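Local coordinates for periplasmic binding protein component of an ABC type zinc uptake transporter (Synechocystis sp., PDB 1PQ4) that binds zinc in the periplasm and probably delivers it to an ABC-type transporter for uptake into the cell, at residues E53-V56 with F62-P65; A47-A52 with A75-I80; F247-S252 with V263-P268; V210-E215 with N236-V241; R143-I148 with A168-E173. One frame throughout, in Å; residues are numbered along the deposited sequence.

Contact 1: E53-V56 with F62-P65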
# COMPACT_ATOMS: atom_id res chain seq x y z
N GLU A 53 1.83 14.75 17.51
CA GLU A 53 2.37 15.99 16.98
C GLU A 53 2.08 16.11 15.49
O GLU A 53 1.93 17.22 14.94
CB GLU A 53 3.86 16.03 17.30
CG GLU A 53 4.02 16.27 18.80
CD GLU A 53 5.38 15.98 19.31
OE1 GLU A 53 5.56 14.90 19.93
OE2 GLU A 53 6.27 16.83 19.07
N ALA A 54 2.01 14.97 14.83
CA ALA A 54 1.69 14.97 13.41
C ALA A 54 0.97 13.69 13.00
O ALA A 54 1.00 12.67 13.71
CB ALA A 54 2.94 15.16 12.58
N TYR A 55 0.34 13.75 11.86
CA TYR A 55 -0.38 12.61 11.34
C TYR A 55 0.05 12.52 9.89
O TYR A 55 -0.01 13.52 9.14
CB TYR A 55 -1.89 12.83 11.46
CG TYR A 55 -2.67 11.62 11.02
CD1 TYR A 55 -3.34 10.81 11.96
CD2 TYR A 55 -2.69 11.25 9.68
CE1 TYR A 55 -4.01 9.66 11.56
CE2 TYR A 55 -3.36 10.10 9.27
CZ TYR A 55 -4.02 9.31 10.23
OH TYR A 55 -4.74 8.22 9.81
N VAL A 56 0.50 11.34 9.47
CA VAL A 56 0.93 11.21 8.08
C VAL A 56 -0.13 10.53 7.21
O VAL A 56 -0.44 9.35 7.38
CB VAL A 56 2.27 10.45 7.98
CG1 VAL A 56 2.66 10.22 6.46
CG2 VAL A 56 3.35 11.30 8.65
N PHE A 62 -7.61 8.81 0.45
CA PHE A 62 -7.61 7.57 1.27
C PHE A 62 -8.27 7.74 2.65
O PHE A 62 -9.00 6.87 3.12
CB PHE A 62 -6.17 7.11 1.48
CG PHE A 62 -6.07 5.77 2.13
CD1 PHE A 62 -6.45 4.63 1.43
CD2 PHE A 62 -5.51 5.63 3.37
CE1 PHE A 62 -6.24 3.34 1.96
CE2 PHE A 62 -5.30 4.34 3.93
CZ PHE A 62 -5.66 3.20 3.21
N GLU A 63 -7.98 8.86 3.31
CA GLU A 63 -8.48 9.16 4.65
C GLU A 63 -9.76 10.01 4.70
O GLU A 63 -10.23 10.37 5.79
CB GLU A 63 -7.41 9.90 5.44
CG GLU A 63 -6.16 9.07 5.85
CD GLU A 63 -5.03 9.11 4.85
OE1 GLU A 63 -5.14 9.82 3.83
OE2 GLU A 63 -3.99 8.43 5.10
N GLN A 64 -10.31 10.34 3.53
CA GLN A 64 -11.50 11.20 3.43
C GLN A 64 -12.57 10.89 4.49
O GLN A 64 -13.10 11.79 5.12
CB GLN A 64 -12.13 11.11 1.99
N PRO A 65 -12.89 9.61 4.69
CA PRO A 65 -13.89 9.18 5.67
C PRO A 65 -13.62 9.55 7.15
O PRO A 65 -14.55 9.69 7.93
CB PRO A 65 -13.92 7.67 5.51
CG PRO A 65 -13.38 7.45 4.13
CD PRO A 65 -12.30 8.44 4.01

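Contact 2: A47-A52 with A75-I80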
# COMPACT_ATOMS: atom_id res chain seq x y z
N ALA A 47 -9.03 9.21 21.05
CA ALA A 47 -8.57 9.81 22.32
C ALA A 47 -7.05 9.85 22.37
O ALA A 47 -6.46 10.84 22.81
CB ALA A 47 -9.07 9.01 23.51
N ALA A 48 -6.42 8.77 21.94
CA ALA A 48 -4.97 8.69 21.97
C ALA A 48 -4.35 9.71 21.05
O ALA A 48 -3.19 10.12 21.24
CB ALA A 48 -4.51 7.31 21.56
N LEU A 49 -5.11 10.13 20.05
CA LEU A 49 -4.63 11.11 19.07
C LEU A 49 -4.27 12.46 19.64
O LEU A 49 -3.57 13.25 19.00
CB LEU A 49 -5.66 11.33 17.97
CG LEU A 49 -5.54 10.53 16.68
CD1 LEU A 49 -6.51 11.17 15.65
CD2 LEU A 49 -4.07 10.58 16.17
N SER A 50 -4.76 12.74 20.85
CA SER A 50 -4.48 14.05 21.43
C SER A 50 -2.99 14.24 21.69
O SER A 50 -2.52 15.35 21.73
CB SER A 50 -5.30 14.26 22.72
OG SER A 50 -4.90 13.35 23.73
N GLU A 51 -2.25 13.14 21.84
CA GLU A 51 -0.80 13.13 22.07
C GLU A 51 0.03 13.41 20.81
O GLU A 51 1.21 13.78 20.89
CB GLU A 51 -0.38 11.72 22.53
CG GLU A 51 -0.94 11.22 23.85
CD GLU A 51 -0.11 11.70 25.03
OE1 GLU A 51 1.13 11.52 25.00
OE2 GLU A 51 -0.70 12.25 25.99
N ALA A 52 -0.57 13.16 19.65
CA ALA A 52 0.14 13.29 18.37
C ALA A 52 0.59 14.67 17.94
O ALA A 52 -0.18 15.63 17.98
CB ALA A 52 -0.70 12.71 17.26
N ALA A 75 -6.62 19.36 17.10
CA ALA A 75 -6.56 20.48 16.18
C ALA A 75 -5.16 21.05 16.04
O ALA A 75 -4.90 21.85 15.16
CB ALA A 75 -7.51 21.57 16.63
N ASN A 76 -4.26 20.60 16.89
CA ASN A 76 -2.90 21.10 16.84
C ASN A 76 -1.96 20.28 15.98
O ASN A 76 -0.96 20.81 15.46
CB ASN A 76 -2.40 21.20 18.26
CG ASN A 76 -3.27 22.10 19.10
OD1 ASN A 76 -3.41 23.29 18.80
ND2 ASN A 76 -3.90 21.54 20.15
N MET A 77 -2.26 19.00 15.79
CA MET A 77 -1.37 18.16 15.00
C MET A 77 -1.29 18.52 13.54
O MET A 77 -2.30 18.83 12.88
CB MET A 77 -1.72 16.69 15.14
CG MET A 77 -2.81 16.22 14.26
SD MET A 77 -3.17 14.47 14.61
CE MET A 77 -4.62 14.35 13.66
N LYS A 78 -0.08 18.46 13.01
CA LYS A 78 0.14 18.78 11.62
C LYS A 78 -0.29 17.60 10.76
O LYS A 78 0.04 16.45 11.04
CB LYS A 78 1.64 19.06 11.38
N LEU A 79 -1.05 17.88 9.71
CA LEU A 79 -1.45 16.85 8.76
C LEU A 79 -0.42 16.86 7.63
O LEU A 79 -0.29 17.86 6.90
CB LEU A 79 -2.80 17.16 8.18
CG LEU A 79 -3.94 17.16 9.22
CD1 LEU A 79 -5.26 17.42 8.52
CD2 LEU A 79 -4.02 15.84 9.93
N ILE A 80 0.33 15.78 7.48
CA ILE A 80 1.32 15.70 6.41
C ILE A 80 0.72 14.92 5.25
O ILE A 80 0.44 13.74 5.38
CB ILE A 80 2.59 15.02 6.89
CG1 ILE A 80 3.29 15.92 7.93
CG2 ILE A 80 3.51 14.77 5.72
CD1 ILE A 80 4.35 15.21 8.77

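Contact 3: F247-S252 with V263-P268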
# COMPACT_ATOMS: atom_id res chain seq x y z
N PHE A 247 -9.29 -9.55 2.97
CA PHE A 247 -10.57 -9.79 2.33
C PHE A 247 -10.79 -11.29 2.26
O PHE A 247 -9.85 -12.07 2.33
CB PHE A 247 -10.59 -9.21 0.91
CG PHE A 247 -10.21 -7.75 0.85
CD1 PHE A 247 -8.88 -7.36 0.73
CD2 PHE A 247 -11.18 -6.76 0.95
CE1 PHE A 247 -8.53 -6.01 0.71
CE2 PHE A 247 -10.84 -5.40 0.93
CZ PHE A 247 -9.52 -5.03 0.81
N SER A 248 -12.04 -11.69 2.13
CA SER A 248 -12.36 -13.11 2.04
C SER A 248 -11.66 -13.65 0.79
O SER A 248 -11.59 -12.95 -0.24
CB SER A 248 -13.86 -13.28 1.87
OG SER A 248 -14.10 -14.57 1.40
N THR A 249 -11.14 -14.86 0.86
CA THR A 249 -10.50 -15.46 -0.32
C THR A 249 -11.45 -16.44 -0.98
O THR A 249 -11.05 -17.18 -1.87
CB THR A 249 -9.25 -16.23 0.04
OG1 THR A 249 -9.58 -17.21 1.03
CG2 THR A 249 -8.17 -15.28 0.62
N LYS A 250 -12.72 -16.44 -0.55
CA LYS A 250 -13.70 -17.38 -1.10
C LYS A 250 -13.77 -17.39 -2.63
O LYS A 250 -13.70 -18.46 -3.23
CB LYS A 250 -15.10 -17.10 -0.51
CG LYS A 250 -16.09 -18.25 -0.78
CD LYS A 250 -17.53 -17.88 -0.41
CE LYS A 250 -17.61 -17.43 1.04
NZ LYS A 250 -18.72 -16.45 1.29
N SER A 251 -13.88 -16.24 -3.30
CA SER A 251 -13.94 -16.33 -4.75
C SER A 251 -12.61 -16.65 -5.43
O SER A 251 -12.60 -17.27 -6.49
CB SER A 251 -14.62 -15.10 -5.39
OG SER A 251 -14.28 -13.91 -4.74
N SER A 252 -11.49 -16.28 -4.82
CA SER A 252 -10.21 -16.61 -5.40
C SER A 252 -10.08 -18.14 -5.39
O SER A 252 -9.60 -18.73 -6.34
CB SER A 252 -9.06 -16.02 -4.58
OG SER A 252 -9.11 -14.59 -4.57
N VAL A 263 -3.65 -21.16 -4.85
CA VAL A 263 -4.10 -19.92 -4.18
C VAL A 263 -3.03 -19.36 -3.24
O VAL A 263 -2.60 -20.04 -2.31
CB VAL A 263 -5.36 -20.17 -3.34
CG1 VAL A 263 -5.66 -18.96 -2.46
CG2 VAL A 263 -6.56 -20.43 -4.25
N GLU A 264 -2.60 -18.12 -3.47
CA GLU A 264 -1.56 -17.52 -2.60
C GLU A 264 -2.09 -16.20 -2.06
O GLU A 264 -2.98 -15.61 -2.67
CB GLU A 264 -0.29 -17.21 -3.39
CG GLU A 264 0.53 -18.42 -3.76
CD GLU A 264 1.71 -18.64 -2.83
OE1 GLU A 264 1.57 -18.41 -1.61
OE2 GLU A 264 2.77 -19.05 -3.35
N LEU A 265 -1.53 -15.77 -0.93
CA LEU A 265 -1.92 -14.52 -0.31
C LEU A 265 -0.93 -13.43 -0.62
O LEU A 265 0.28 -13.67 -0.66
CB LEU A 265 -1.98 -14.64 1.20
CG LEU A 265 -3.13 -15.46 1.80
CD1 LEU A 265 -3.16 -15.30 3.31
CD2 LEU A 265 -4.42 -14.98 1.18
N LEU A 266 -1.43 -12.22 -0.87
CA LEU A 266 -0.52 -11.08 -1.06
C LEU A 266 -1.01 -10.16 0.06
O LEU A 266 -2.21 -10.14 0.37
CB LEU A 266 -0.70 -10.41 -2.43
CG LEU A 266 -0.37 -11.26 -3.65
CD1 LEU A 266 -0.48 -10.40 -4.93
CD2 LEU A 266 1.05 -11.81 -3.52
N ASP A 267 -0.11 -9.48 0.74
CA ASP A 267 -0.53 -8.61 1.83
C ASP A 267 -0.17 -7.16 1.48
O ASP A 267 0.99 -6.76 1.61
CB ASP A 267 0.20 -8.98 3.11
CG ASP A 267 -0.34 -8.22 4.29
OD1 ASP A 267 -1.16 -7.27 4.09
OD2 ASP A 267 0.07 -8.57 5.43
N PRO A 268 -1.14 -6.39 1.00
CA PRO A 268 -0.79 -4.98 0.67
C PRO A 268 -0.48 -4.12 1.91
O PRO A 268 0.09 -3.03 1.78
CB PRO A 268 -2.03 -4.50 -0.09
CG PRO A 268 -3.15 -5.24 0.61
CD PRO A 268 -2.55 -6.68 0.72

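Contact 4: V210-E215 with N236-V241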
# COMPACT_ATOMS: atom_id res chain seq x y z
N VAL A 210 0.07 -6.70 -15.62
CA VAL A 210 -1.32 -6.38 -15.83
C VAL A 210 -2.06 -7.01 -14.67
O VAL A 210 -2.05 -8.22 -14.51
CB VAL A 210 -1.84 -6.98 -17.16
CG1 VAL A 210 -3.34 -6.80 -17.25
CG2 VAL A 210 -1.16 -6.25 -18.36
N GLN A 211 -2.68 -6.19 -13.85
CA GLN A 211 -3.39 -6.71 -12.70
C GLN A 211 -4.81 -6.96 -13.15
O GLN A 211 -5.42 -6.08 -13.71
CB GLN A 211 -3.37 -5.64 -11.60
CG GLN A 211 -4.43 -5.79 -10.57
CD GLN A 211 -4.48 -4.61 -9.59
OE1 GLN A 211 -4.80 -3.46 -9.96
NE2 GLN A 211 -4.19 -4.90 -8.35
N ILE A 212 -5.35 -8.15 -12.89
CA ILE A 212 -6.72 -8.49 -13.28
C ILE A 212 -7.44 -8.67 -11.95
O ILE A 212 -7.20 -9.63 -11.19
CB ILE A 212 -6.78 -9.83 -14.09
CG1 ILE A 212 -6.01 -9.66 -15.41
CG2 ILE A 212 -8.22 -10.20 -14.39
CD1 ILE A 212 -5.69 -10.96 -16.14
N PRO A 213 -8.32 -7.74 -11.61
CA PRO A 213 -9.00 -7.89 -10.33
C PRO A 213 -10.28 -8.69 -10.38
O PRO A 213 -10.97 -8.71 -11.39
CB PRO A 213 -9.25 -6.44 -9.91
CG PRO A 213 -9.51 -5.76 -11.23
CD PRO A 213 -8.44 -6.36 -12.14
N ILE A 214 -10.57 -9.35 -9.27
CA ILE A 214 -11.80 -10.13 -9.16
C ILE A 214 -12.91 -9.22 -8.56
O ILE A 214 -14.05 -9.24 -9.01
CB ILE A 214 -11.62 -11.33 -8.19
CG1 ILE A 214 -10.61 -12.33 -8.75
CG2 ILE A 214 -12.98 -12.09 -7.99
CD1 ILE A 214 -10.07 -13.33 -7.74
N GLU A 215 -12.60 -8.49 -7.50
CA GLU A 215 -13.64 -7.62 -6.93
C GLU A 215 -14.07 -6.58 -7.94
O GLU A 215 -13.28 -6.17 -8.79
CB GLU A 215 -13.17 -6.93 -5.64
CG GLU A 215 -12.20 -5.81 -5.83
CD GLU A 215 -12.28 -4.72 -4.74
OE1 GLU A 215 -12.14 -5.03 -3.52
OE2 GLU A 215 -12.48 -3.54 -5.13
N ASN A 236 -5.88 -17.32 -20.64
CA ASN A 236 -4.55 -16.76 -20.42
C ASN A 236 -3.65 -17.75 -19.68
O ASN A 236 -2.55 -17.41 -19.26
CB ASN A 236 -4.64 -15.44 -19.62
CG ASN A 236 -5.00 -14.25 -20.49
OD1 ASN A 236 -4.16 -13.73 -21.24
ND2 ASN A 236 -6.25 -13.80 -20.41
N ASN A 237 -4.11 -18.98 -19.53
CA ASN A 237 -3.32 -20.00 -18.84
C ASN A 237 -2.79 -19.58 -17.47
O ASN A 237 -1.67 -19.97 -17.10
CB ASN A 237 -2.13 -20.43 -19.70
CG ASN A 237 -2.55 -21.10 -20.98
OD1 ASN A 237 -3.00 -22.24 -20.97
ND2 ASN A 237 -2.41 -20.39 -22.10
N LEU A 238 -3.55 -18.82 -16.69
CA LEU A 238 -3.04 -18.41 -15.37
C LEU A 238 -2.87 -19.61 -14.41
O LEU A 238 -3.72 -20.49 -14.32
CB LEU A 238 -3.92 -17.31 -14.79
CG LEU A 238 -3.94 -16.09 -15.73
CD1 LEU A 238 -4.87 -15.04 -15.17
CD2 LEU A 238 -2.53 -15.51 -15.91
N THR A 239 -1.76 -19.62 -13.70
CA THR A 239 -1.37 -20.69 -12.80
C THR A 239 -1.70 -20.53 -11.32
O THR A 239 -1.67 -21.50 -10.54
CB THR A 239 0.18 -20.86 -12.93
OG1 THR A 239 0.45 -21.86 -13.92
CG2 THR A 239 0.87 -21.20 -11.58
N MET A 240 -2.01 -19.31 -10.93
CA MET A 240 -2.24 -19.05 -9.53
C MET A 240 -3.24 -17.95 -9.39
O MET A 240 -3.36 -17.10 -10.28
CB MET A 240 -0.92 -18.64 -8.91
CG MET A 240 -0.86 -18.69 -7.43
SD MET A 240 -0.34 -20.33 -6.98
CE MET A 240 1.19 -20.44 -7.96
N VAL A 241 -3.98 -17.95 -8.30
CA VAL A 241 -4.94 -16.88 -8.09
C VAL A 241 -4.55 -16.31 -6.74
O VAL A 241 -4.31 -17.06 -5.79
CB VAL A 241 -6.39 -17.38 -8.04
CG1 VAL A 241 -7.33 -16.22 -7.80
CG2 VAL A 241 -6.73 -18.07 -9.37

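Contact 5: R143-I148 with A168-E173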
# COMPACT_ATOMS: atom_id res chain seq x y z
N ARG A 143 9.04 9.67 -3.53
CA ARG A 143 8.37 10.99 -3.40
C ARG A 143 7.71 11.11 -2.05
O ARG A 143 7.82 12.17 -1.43
CB ARG A 143 7.30 11.17 -4.48
CG ARG A 143 7.74 10.78 -5.86
CD ARG A 143 8.90 11.62 -6.30
NE ARG A 143 9.22 11.47 -7.71
CZ ARG A 143 9.77 12.44 -8.44
NH1 ARG A 143 10.04 13.62 -7.88
NH2 ARG A 143 10.05 12.24 -9.72
N GLN A 144 7.02 10.04 -1.57
CA GLN A 144 6.38 10.15 -0.25
C GLN A 144 7.42 10.39 0.82
O GLN A 144 7.22 11.22 1.72
CB GLN A 144 5.59 8.88 0.07
CG GLN A 144 4.36 8.68 -0.85
CD GLN A 144 3.96 7.21 -0.95
OE1 GLN A 144 3.56 6.60 0.03
NE2 GLN A 144 4.10 6.64 -2.15
N ALA A 145 8.52 9.66 0.74
CA ALA A 145 9.57 9.79 1.73
C ALA A 145 10.15 11.21 1.77
O ALA A 145 10.45 11.72 2.85
CB ALA A 145 10.74 8.77 1.44
N THR A 146 10.40 11.77 0.59
CA THR A 146 10.96 13.13 0.51
C THR A 146 10.02 14.15 1.19
O THR A 146 10.44 14.95 2.00
CB THR A 146 11.21 13.49 -0.94
OG1 THR A 146 12.14 12.54 -1.46
CG2 THR A 146 11.78 14.92 -1.10
N THR A 147 8.73 14.05 0.91
CA THR A 147 7.72 14.94 1.47
C THR A 147 7.71 14.75 2.96
O THR A 147 7.71 15.72 3.72
CB THR A 147 6.32 14.62 0.86
OG1 THR A 147 6.35 14.89 -0.55
CG2 THR A 147 5.21 15.47 1.53
N ILE A 148 7.70 13.50 3.42
CA ILE A 148 7.67 13.30 4.86
C ILE A 148 8.89 13.88 5.59
O ILE A 148 8.76 14.55 6.63
CB ILE A 148 7.51 11.78 5.17
CG1 ILE A 148 6.15 11.28 4.60
CG2 ILE A 148 7.62 11.56 6.67
CD1 ILE A 148 5.99 9.76 4.59
N ALA A 168 18.23 10.25 2.67
CA ALA A 168 19.16 9.83 1.60
C ALA A 168 19.40 8.31 1.65
O ALA A 168 19.44 7.65 0.60
CB ALA A 168 20.52 10.62 1.73
N ALA A 169 19.57 7.77 2.86
CA ALA A 169 19.78 6.34 3.03
C ALA A 169 18.56 5.59 2.50
O ALA A 169 18.66 4.64 1.72
CB ALA A 169 20.02 6.00 4.54
N PHE A 170 17.38 6.03 2.92
CA PHE A 170 16.18 5.34 2.43
C PHE A 170 15.99 5.49 0.91
O PHE A 170 15.59 4.52 0.27
CB PHE A 170 14.94 5.87 3.19
CG PHE A 170 13.66 5.09 2.92
CD1 PHE A 170 12.43 5.75 2.99
CD2 PHE A 170 13.68 3.72 2.69
CE1 PHE A 170 11.25 5.03 2.83
CE2 PHE A 170 12.54 3.00 2.52
CZ PHE A 170 11.31 3.65 2.59
N LEU A 171 16.26 6.66 0.29
CA LEU A 171 16.08 6.75 -1.18
C LEU A 171 17.02 5.79 -1.91
O LEU A 171 16.65 5.19 -2.92
CB LEU A 171 16.34 8.18 -1.72
CG LEU A 171 15.33 9.23 -1.18
CD1 LEU A 171 15.81 10.69 -1.56
CD2 LEU A 171 13.91 8.90 -1.74
N ALA A 172 18.25 5.63 -1.41
CA ALA A 172 19.21 4.72 -2.08
C ALA A 172 18.73 3.25 -1.94
O ALA A 172 18.90 2.44 -2.86
CB ALA A 172 20.61 4.90 -1.44
N GLU A 173 18.19 2.91 -0.78
CA GLU A 173 17.64 1.58 -0.56
C GLU A 173 16.49 1.38 -1.54
O GLU A 173 16.30 0.30 -2.10
CB GLU A 173 17.06 1.41 0.86
CG GLU A 173 18.02 1.39 2.03
CD GLU A 173 17.26 1.39 3.37
OE1 GLU A 173 16.33 0.57 3.56
OE2 GLU A 173 17.59 2.22 4.25

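Contact 1: E53-V56 with F62-P65
The backbones of 53-56 and 62-65 never come close: Val56 CA and Glu63 CA, the nearest pair, are still 10.2 Å apart, and the gap is crossed by long side chains. Residues 54-56 belong to an inner strand of a four-stranded parallel sheet, and 62-65 lie in the loop that follows its C-terminal end, on the way to helix 67-73. Tyr55 leaves the strand toward that loop, CG anti to the backbone N (chi1 -176°), and its long ring brings OH close to Glu63. Glu63 extends back from the loop. Its carboxylate is buried but well satisfied: OE2 is hydrogen-bonded to Ser8 OG and Ile58 N, and OE1 to Gly59 N. Ser8 OG also pairs with Tyr55 OH, so one serine links two side chains that are not bonded to each other. A glutamate suits this place because both oxygens can collect backbone N-H groups of the turn just past the strand. Val56 turns its side chain away from the loop, yet its O lies 4.3 Å from Glu63 OE2, two acceptors that are not bonded to each other. Tyr55 OH approaches the aliphatic Glu63 CG at 4.3 Å.

Contact 2: A47-A52 with A75-I80
Ala47 O is gripped twice by Ser50, in the turn that brings Leu49 and Ala52 up to Met77. Ser50 OG lies 3.1 Å from Ala47 O, almost in line with the carbonyl at a C=O...O angle of 176°, and Ser50 N donates to the same oxygen. The backbone bond is part of the 3-10 segment 49-51, on the way from helix 43-48 to strand 54-57 of the parallel sheet; Met77 stands just before the edge strand 78-81. Further along the turn, Ala52 N donates to Leu49 O at 3.1 Å, and Asn74 ND2 adds a second bond to that carbonyl.

Across the segments the side chains meet by apolar packing, and one carbonyl also lies against a methylene. Ala52 CA and Met77 CA are 6.1 Å apart, a spacing that a methyl group can accept. Met77 CG sits between the backbone N and the carbonyl carbon (chi1 83°), and from there the unbranched chain runs extended towards Leu49. Its sulfur passes Ala52 CB with SD 4.0 Å away. Methionine suits the site because it is long and slender enough to touch both residues. Leu70 of helix 67-73 packs on both Leu49 and Met77 and joins them in one small core. The two partners are met by different parts of one chain: Met77 CB lies 3.4 Å from Ala52 O, whereas its terminal CE reaches Leu49 CD1 at 4.2 Å.

Contact 3: F247-S252 with V263-P268
Van der Waals contacts alone join the segments: Thr249 and Leu265 meet methyl to methyl, CG2 to CD2 at 3.8 Å, with the two side chains crossing at about a right angle. Thr249 holds OG1 between its backbone N and carbonyl carbon (chi1 55°), which leaves CG2 beside the N and directed at the leucine. A beta-branched threonine suits this place: one branch packs, while the other, OG1, is hydrogen-bonded to Glu253 OE2. The second contact is a methyl set against a carbonyl, Val263 CG2 lying 4.1 Å from Ser252 O. The contact joins elements of a beta-alpha-beta unit in which strand 240-244 leads through helix 250-259 into the parallel strand 262-266, so the first turn of the connecting helix rests against the strand that it feeds. Ser252, small and pointing toward the strand, allows their CA atoms to approach to 7.1 Å between Ser252 and Val263.

The polar interactions lie within the first segment and shape the helix start. Ser248 OG accepts from Lys250 N at 3.0 Å with an N-H...O angle of 164°, an ST turn that occupies a backbone N-H at the first residue of the helix. Thr249 holds the N-cap position, but its side chain makes no capping bond. Among the aromatic groups, the Phe247 ring stacks on that of His197, a zinc ligand.

Contact 4: V210-E215 with N236-V241
In the part of the fold that carries the zinc ligand His197, Ile212 and Ile214 face Leu238 and Val241 at the two ends of the connection that runs from strand 210-213 through helix 223-234 to strand 240-244. The backbones stay well apart, the nearest pair being Ile214 CA and Val241 CA at 9.7 Å, so branched aliphatic side chains fill the interval. Ile214 CD1 reaches Val241 CG1 at 4.0 Å, and these two side chains cross at about a right angle. Val241 CG1 is anti to its own N (chi1 179°), which presents that methyl to the isoleucine. Further back, the delta methyls of Ile212 and Leu238 touch end to end, CD1 to CD1, at 4.3 Å. Leu238 closes the Schellman motif that ends helix 223-234: Leu238 N bonds to Ala233 O, and Asn237, the C-prime residue with positive phi, bonds through its N to Lys234 O. Leu229 of the same helix packs on both isoleucines.

Glu215, next to Ile214, has OE1 hydrogen-bonded to His197 ND1, a second-shell bond that probably helps to orient this zinc ligand. The contact across the segments is wholly apolar, with methyl meeting methyl. It thus has little directional preference of its own, and its fit probably depends on shape and on how the two backbones are held.

Contact 5: R143-I148 with A168-E173
Ala145, Leu171 and Phe170 bury the most surface where helix 138-155 packs against helix 160-185 in a nearly perfect antiparallel pair. The axes of the two short segments make an angle of 177° and approach to 10.1 Å. Helix 160-185 is probably the long helix that links the two lobes, as in other members of this solute-binding family. Ala145 points its single methyl at the opposing helix, and its CA comes within 7.8 Å of Leu171 CA. A small residue suits this position, because larger side chains from the partner close over it. Phe170 is one of these: its CG is anti to the backbone N (chi1 -171°), and the ring reaches the partner helix, where Ala145 CB lies oblique to it, 3.8 Å from CD1. The same ring also packs on Phe15 and Lys18 of helix 10-20, and Ile19 of that helix touches Ala145, so a third helix closes this side.

Leu171 sits further round its helix, at the more open margin, and its branched end leans back to the partner, CD2 lying 4.5 Å from Ala145 CB. Its side chain crosses that of Thr146 at about a right angle. Threonine is at ease on this margin, because its hydroxyl bonds back to Lys142 O, one turn earlier, and the same oxygen lies against the leucine methyls. Thr146 OG1 faces the fork of Leu171, 4.1 Å from both CD1 and CD2.

In the fold
From the N terminus, contact 2 opens first, at 47-52, and closes at 75-80; contact 1 opens and closes wholly within that loop. They share the four-stranded sheet, where Tyr55 N and O pair with Lys78 O and Ile80 N. Contact 5 follows, closing the hairpin of helices 138-155 and 160-185, and it meets contact 1 where Ile148 packs on Val56. Beyond helix 160-185, contacts 4 and 3 come in series. They adjoin through Glu264 N and Val241 O on neighbouring strands, and through Ser252 against Ile214. No loops cross. Contacts 1 and 2 lie on the opposite side of the chain's centre from 3 and 4, consistent with a two-lobed binding protein.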